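Local coordinates for protein phytochromobilin synthase (Solanum lycopersicum, PDB 6KME) that probably reduces biliverdin IX alpha to phytochromobilin with electrons from ferredoxin, in the biosynthesis of the phytochrome chromophore, at residues A[31-43]-A[86-100]. The protein carries 1 engineered substitution. Sequence-based numbering, arbitrary orientation.
Sequences VSYKKLIHFALEE and SLCIEGSDGMQVLDF. Engineered in segment 86-100: Ser92 (natural residue Thr). With BLA (biliverdine IX alpha), chain B.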
# COMPACT_ATOMS: atom_id res chain seq x y z
N VAL A 31 12.19 -7.53 -14.77
CA VAL A 31 11.02 -6.89 -15.37
C VAL A 31 11.07 -5.39 -15.16
O VAL A 31 11.87 -4.88 -14.37
CB VAL A 31 9.70 -7.46 -14.80
CG1 VAL A 31 9.32 -8.74 -15.53
CG2 VAL A 31 9.83 -7.69 -13.30
N SER A 32 10.19 -4.68 -15.86
CA SER A 32 10.10 -3.23 -15.75
C SER A 32 8.74 -2.88 -15.15
O SER A 32 7.71 -3.00 -15.83
CB SER A 32 10.29 -2.55 -17.10
OG SER A 32 10.33 -1.14 -16.94
N TYR A 33 8.74 -2.44 -13.90
CA TYR A 33 7.48 -2.06 -13.26
C TYR A 33 6.89 -0.78 -13.85
O TYR A 33 5.71 -0.49 -13.60
CB TYR A 33 7.69 -1.90 -11.76
CG TYR A 33 7.97 -3.22 -11.07
CD1 TYR A 33 7.28 -4.37 -11.44
CD2 TYR A 33 8.95 -3.32 -10.08
CE1 TYR A 33 7.53 -5.58 -10.82
CE2 TYR A 33 9.22 -4.52 -9.46
CZ TYR A 33 8.50 -5.65 -9.83
OH TYR A 33 8.77 -6.85 -9.21
N LYS A 34 7.67 0.00 -14.61
CA LYS A 34 7.10 1.14 -15.33
C LYS A 34 5.96 0.70 -16.23
O LYS A 34 4.98 1.44 -16.40
CB LYS A 34 8.18 1.84 -16.16
CG LYS A 34 9.09 2.78 -15.38
CD LYS A 34 9.92 3.65 -16.32
CE LYS A 34 9.42 5.09 -16.34
NZ LYS A 34 7.96 5.24 -16.67
N LYS A 35 6.07 -0.49 -16.82
CA LYS A 35 4.98 -1.04 -17.63
C LYS A 35 3.67 -1.04 -16.85
O LYS A 35 2.60 -0.77 -17.41
CB LYS A 35 5.31 -2.46 -18.10
CG LYS A 35 6.38 -2.56 -19.20
CD LYS A 35 6.77 -4.03 -19.49
CE LYS A 35 7.75 -4.59 -18.44
NZ LYS A 35 8.33 -5.95 -18.73
N LEU A 36 3.74 -1.36 -15.55
CA LEU A 36 2.53 -1.48 -14.75
C LEU A 36 1.97 -0.11 -14.41
O LEU A 36 0.75 0.06 -14.34
CB LEU A 36 2.82 -2.27 -13.46
CG LEU A 36 3.05 -3.77 -13.61
CD1 LEU A 36 3.34 -4.38 -12.24
CD2 LEU A 36 1.86 -4.45 -14.29
N ILE A 37 2.84 0.88 -14.17
CA ILE A 37 2.36 2.24 -13.95
C ILE A 37 1.61 2.74 -15.18
O ILE A 37 0.53 3.32 -15.09
CB ILE A 37 3.51 3.19 -13.58
CG1 ILE A 37 4.22 2.74 -12.30
CG2 ILE A 37 2.98 4.59 -13.39
CD1 ILE A 37 5.66 3.26 -12.19
N HIS A 38 2.20 2.52 -16.37
CA HIS A 38 1.55 2.92 -17.61
C HIS A 38 0.20 2.24 -17.76
O HIS A 38 -0.80 2.88 -18.14
CB HIS A 38 2.44 2.59 -18.81
CG HIS A 38 1.89 3.07 -20.12
ND1 HIS A 38 1.14 2.26 -20.95
CD2 HIS A 38 1.97 4.27 -20.74
CE1 HIS A 38 0.79 2.94 -22.03
NE2 HIS A 38 1.28 4.16 -21.93
N PHE A 39 0.15 0.93 -17.48
CA PHE A 39 -1.12 0.22 -17.52
C PHE A 39 -2.14 0.89 -16.60
O PHE A 39 -3.30 1.09 -16.98
CB PHE A 39 -0.94 -1.24 -17.11
CG PHE A 39 -2.25 -1.98 -16.93
CD1 PHE A 39 -2.85 -2.63 -18.00
CD2 PHE A 39 -2.89 -2.01 -15.70
CE1 PHE A 39 -4.06 -3.30 -17.84
CE2 PHE A 39 -4.10 -2.67 -15.53
CZ PHE A 39 -4.69 -3.32 -16.60
N ALA A 40 -1.72 1.24 -15.38
CA ALA A 40 -2.69 1.69 -14.39
C ALA A 40 -3.21 3.08 -14.72
O ALA A 40 -4.41 3.35 -14.57
CB ALA A 40 -2.06 1.67 -12.99
N LEU A 41 -2.34 3.96 -15.19
CA LEU A 41 -2.79 5.30 -15.55
C LEU A 41 -3.74 5.26 -16.74
O LEU A 41 -4.76 5.96 -16.74
CB LEU A 41 -1.59 6.20 -15.84
CG LEU A 41 -0.57 6.38 -14.71
CD1 LEU A 41 0.51 7.37 -15.11
CD2 LEU A 41 -1.23 6.80 -13.40
N GLU A 42 -3.43 4.45 -17.75
CA GLU A 42 -4.33 4.31 -18.90
C GLU A 42 -5.69 3.77 -18.48
O GLU A 42 -6.74 4.28 -18.91
CB GLU A 42 -3.71 3.40 -19.97
CG GLU A 42 -2.46 3.95 -20.62
CD GLU A 42 -2.72 4.41 -22.04
OE1 GLU A 42 -3.80 4.98 -22.29
OE2 GLU A 42 -1.84 4.20 -22.90
N GLU A 43 -5.70 2.70 -17.67
CA GLU A 43 -6.98 2.13 -17.21
C GLU A 43 -7.77 3.15 -16.40
O GLU A 43 -8.99 3.28 -16.59
CB GLU A 43 -6.75 0.86 -16.39
CG GLU A 43 -6.37 -0.37 -17.20
CD GLU A 43 -7.51 -0.96 -18.03
OE1 GLU A 43 -8.62 -1.21 -17.49
OE2 GLU A 43 -7.28 -1.21 -19.23
N SER A 86 3.06 7.12 -7.58
CA SER A 86 3.98 6.01 -7.80
C SER A 86 5.41 6.46 -7.55
O SER A 86 5.80 7.59 -7.86
CB SER A 86 3.86 5.45 -9.22
OG SER A 86 4.28 6.41 -10.17
N LEU A 87 6.18 5.56 -6.96
CA LEU A 87 7.63 5.67 -6.88
C LEU A 87 8.19 4.44 -7.57
O LEU A 87 7.76 3.31 -7.27
CB LEU A 87 8.11 5.74 -5.43
CG LEU A 87 9.62 5.54 -5.19
CD1 LEU A 87 10.45 6.68 -5.80
CD2 LEU A 87 9.93 5.39 -3.71
N CYS A 88 9.07 4.65 -8.54
CA CYS A 88 9.68 3.56 -9.28
C CYS A 88 11.19 3.71 -9.23
O CYS A 88 11.72 4.79 -9.52
CB CYS A 88 9.18 3.54 -10.73
SG CYS A 88 9.72 2.06 -11.61
N ILE A 89 11.88 2.65 -8.83
CA ILE A 89 13.32 2.69 -8.63
C ILE A 89 13.94 1.59 -9.48
O ILE A 89 13.50 0.44 -9.43
CB ILE A 89 13.71 2.51 -7.15
CG1 ILE A 89 12.96 3.51 -6.26
CG2 ILE A 89 15.19 2.68 -6.96
CD1 ILE A 89 13.28 3.37 -4.78
N GLU A 90 14.92 1.96 -10.29
CA GLU A 90 15.66 1.01 -11.11
C GLU A 90 17.14 1.23 -10.84
O GLU A 90 17.65 2.34 -11.02
CB GLU A 90 15.33 1.18 -12.60
N GLY A 91 17.81 0.19 -10.37
CA GLY A 91 19.22 0.25 -10.07
C GLY A 91 20.01 -0.46 -11.15
O GLY A 91 19.50 -1.36 -11.83
N SER A 92 21.26 -0.04 -11.32
CA SER A 92 22.17 -0.74 -12.23
C SER A 92 22.63 -2.08 -11.67
O SER A 92 23.39 -2.79 -12.34
CB SER A 92 23.37 0.15 -12.55
OG SER A 92 24.06 0.57 -11.38
N ASP A 93 22.17 -2.44 -10.47
CA ASP A 93 22.57 -3.65 -9.77
C ASP A 93 21.54 -4.78 -9.85
O ASP A 93 21.81 -5.88 -9.37
CB ASP A 93 22.84 -3.32 -8.29
CG ASP A 93 21.63 -2.67 -7.60
OD1 ASP A 93 20.84 -1.96 -8.27
OD2 ASP A 93 21.47 -2.85 -6.37
N GLY A 94 20.38 -4.53 -10.44
CA GLY A 94 19.30 -5.49 -10.45
C GLY A 94 18.12 -5.12 -9.57
O GLY A 94 17.06 -5.75 -9.68
N MET A 95 18.27 -4.12 -8.70
CA MET A 95 17.17 -3.69 -7.86
C MET A 95 16.09 -3.02 -8.69
O MET A 95 16.37 -2.12 -9.49
CB MET A 95 17.66 -2.73 -6.78
CG MET A 95 16.51 -2.23 -5.89
SD MET A 95 17.04 -1.22 -4.48
CE MET A 95 17.41 0.33 -5.30
N GLN A 96 14.85 -3.47 -8.51
CA GLN A 96 13.68 -2.82 -9.09
C GLN A 96 12.62 -2.71 -8.01
O GLN A 96 12.31 -3.70 -7.33
CB GLN A 96 13.13 -3.62 -10.28
CG GLN A 96 14.18 -4.00 -11.32
CD GLN A 96 14.45 -2.88 -12.30
OE1 GLN A 96 13.60 -2.02 -12.52
NE2 GLN A 96 15.64 -2.88 -12.90
N VAL A 97 12.08 -1.51 -7.83
CA VAL A 97 11.10 -1.25 -6.78
C VAL A 97 9.90 -0.52 -7.38
O VAL A 97 10.06 0.38 -8.20
CB VAL A 97 11.70 -0.42 -5.63
CG1 VAL A 97 10.64 -0.17 -4.57
CG2 VAL A 97 12.94 -1.12 -5.02
N LEU A 98 8.70 -0.93 -6.95
CA LEU A 98 7.47 -0.21 -7.23
C LEU A 98 6.72 0.02 -5.92
O LEU A 98 6.48 -0.93 -5.16
CB LEU A 98 6.57 -0.98 -8.22
CG LEU A 98 5.21 -0.31 -8.52
CD1 LEU A 98 5.42 0.98 -9.31
CD2 LEU A 98 4.26 -1.25 -9.28
N ASP A 99 6.37 1.28 -5.65
CA ASP A 99 5.37 1.63 -4.64
C ASP A 99 4.31 2.45 -5.36
O ASP A 99 4.55 3.61 -5.72
CB ASP A 99 5.97 2.42 -3.48
CG ASP A 99 4.94 2.70 -2.34
OD1 ASP A 99 3.72 2.72 -2.61
OD2 ASP A 99 5.36 2.89 -1.17
N PHE A 100 3.13 1.86 -5.53
CA PHE A 100 2.00 2.43 -6.25
C PHE A 100 0.79 2.36 -5.32
O PHE A 100 0.48 1.28 -4.82
CB PHE A 100 1.77 1.65 -7.55
CG PHE A 100 0.68 2.20 -8.41
CD1 PHE A 100 -0.64 1.82 -8.20
CD2 PHE A 100 0.97 3.09 -9.43
CE1 PHE A 100 -1.66 2.34 -9.00
CE2 PHE A 100 -0.04 3.62 -10.22
CZ PHE A 100 -1.35 3.24 -10.01
CHA BLA B . 9.81 -6.56 3.39
NA BLA B . 7.53 -5.36 3.08
C1A BLA B . 8.33 -6.36 3.65
C2A BLA B . 7.47 -7.14 4.55
C3A BLA B . 6.13 -6.56 4.48
C4A BLA B . 6.20 -5.45 3.57
CMA BLA B . 4.85 -6.99 5.20
CAA BLA B . 8.01 -8.34 5.39
CBA BLA B . 8.69 -7.81 6.62
CGA BLA B . 7.67 -7.65 7.80
O1A BLA B . 7.07 -8.66 7.99
O2A BLA B . 7.68 -6.55 8.29
CHB BLA B . 5.07 -4.51 3.12
NB BLA B . 3.81 -4.06 5.15
C1B BLA B . 4.10 -3.77 3.79
C2B BLA B . 2.83 -2.93 3.35
C3B BLA B . 2.08 -2.58 4.47
C4B BLA B . 2.74 -3.27 5.67
CMB BLA B . 2.72 -2.42 1.92
OB BLA B . 2.52 -3.20 6.86
CAB BLA B . 0.84 -1.81 4.83
CBB BLA B . 0.18 -1.44 5.95
NC BLA B . 9.56 -2.32 0.21
C1C BLA B . 8.70 -1.37 -0.39
C2C BLA B . 9.63 -0.31 -1.01
C3C BLA B . 10.94 -0.71 -0.75
C4C BLA B . 10.93 -2.03 0.06
CMC BLA B . 9.00 0.88 -1.74
OC BLA B . 7.50 -1.55 -0.30
CAC BLA B . 12.17 0.02 -1.16
CBC BLA B . 12.47 1.33 -1.31
CHD BLA B . 11.86 -2.88 0.60
ND BLA B . 10.44 -4.59 1.94
C1D BLA B . 11.59 -4.08 1.49
C2D BLA B . 12.80 -4.87 1.96
C3D BLA B . 12.32 -5.92 2.73
C4D BLA B . 10.77 -5.77 2.75
CMD BLA B . 14.20 -4.45 1.55
CAD BLA B . 13.01 -7.06 3.48
CBD BLA B . 13.76 -6.61 4.71
CGD BLA B . 12.85 -6.12 5.92
O1D BLA B . 13.22 -5.04 6.35
O2D BLA B . 11.95 -6.90 6.21
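Helix 34-43 packs on a beta hairpin, strands 86-91 and 96-100, in the central antiparallel sheet of the bilin reductase fold, an alpha/beta layer contact made by apolar side chains without a hydrogen bond between the segments. The helix runs nearly along strand 96-100, their axes 22° apart and 9.8 Å at closest approach. Ile37 lies in the middle of the contact. With its chain extended (chi2 157°), Ile37 CD1 meets a side chain of each strand, 3.8 Å from Cys88 CB and 3.7 Å from Leu98 CD1, while its CG2 branch lies by Ser86 OG. Leu98, its CG anti to the backbone N (chi1 178°), runs past Ile37 in the opposite direction. One turn further on, the Ala40 methyl meets the end of the Phe100 ring obliquely, its CB 3.4 Å from Phe100 CZ. Tyr33 lies obliquely across Leu98, Tyr33 CD2 3.8 Å from Leu98 CB, and turns its ring edge to the carbonyl of Gln96, whose O lies near the ring plane, 3.8 Å from Tyr33 CE2. Its OH is hydrogen-bonded to Thr119 OG1 on strand 112-119, and Phe117 meets the ring edge-to-face. An alanine in place of Tyr33 would probably leave Leu98 CB uncovered and Thr119 without its hydroxyl partner, weakening the hold of this part of the segment on the sheet. Alternation along the strands divides the labour: Cys88, Leu98 and Phe100 face the helix, whereas Val97 and Asp99 belong to the biliverdin pocket, Val97 CG1 lying 3.4 Å from BLA CMC. The chemistry is therefore two-sided: one side of strand 96-100 meets the helix through apolar contacts, and the other carries pocket residues to the substrate.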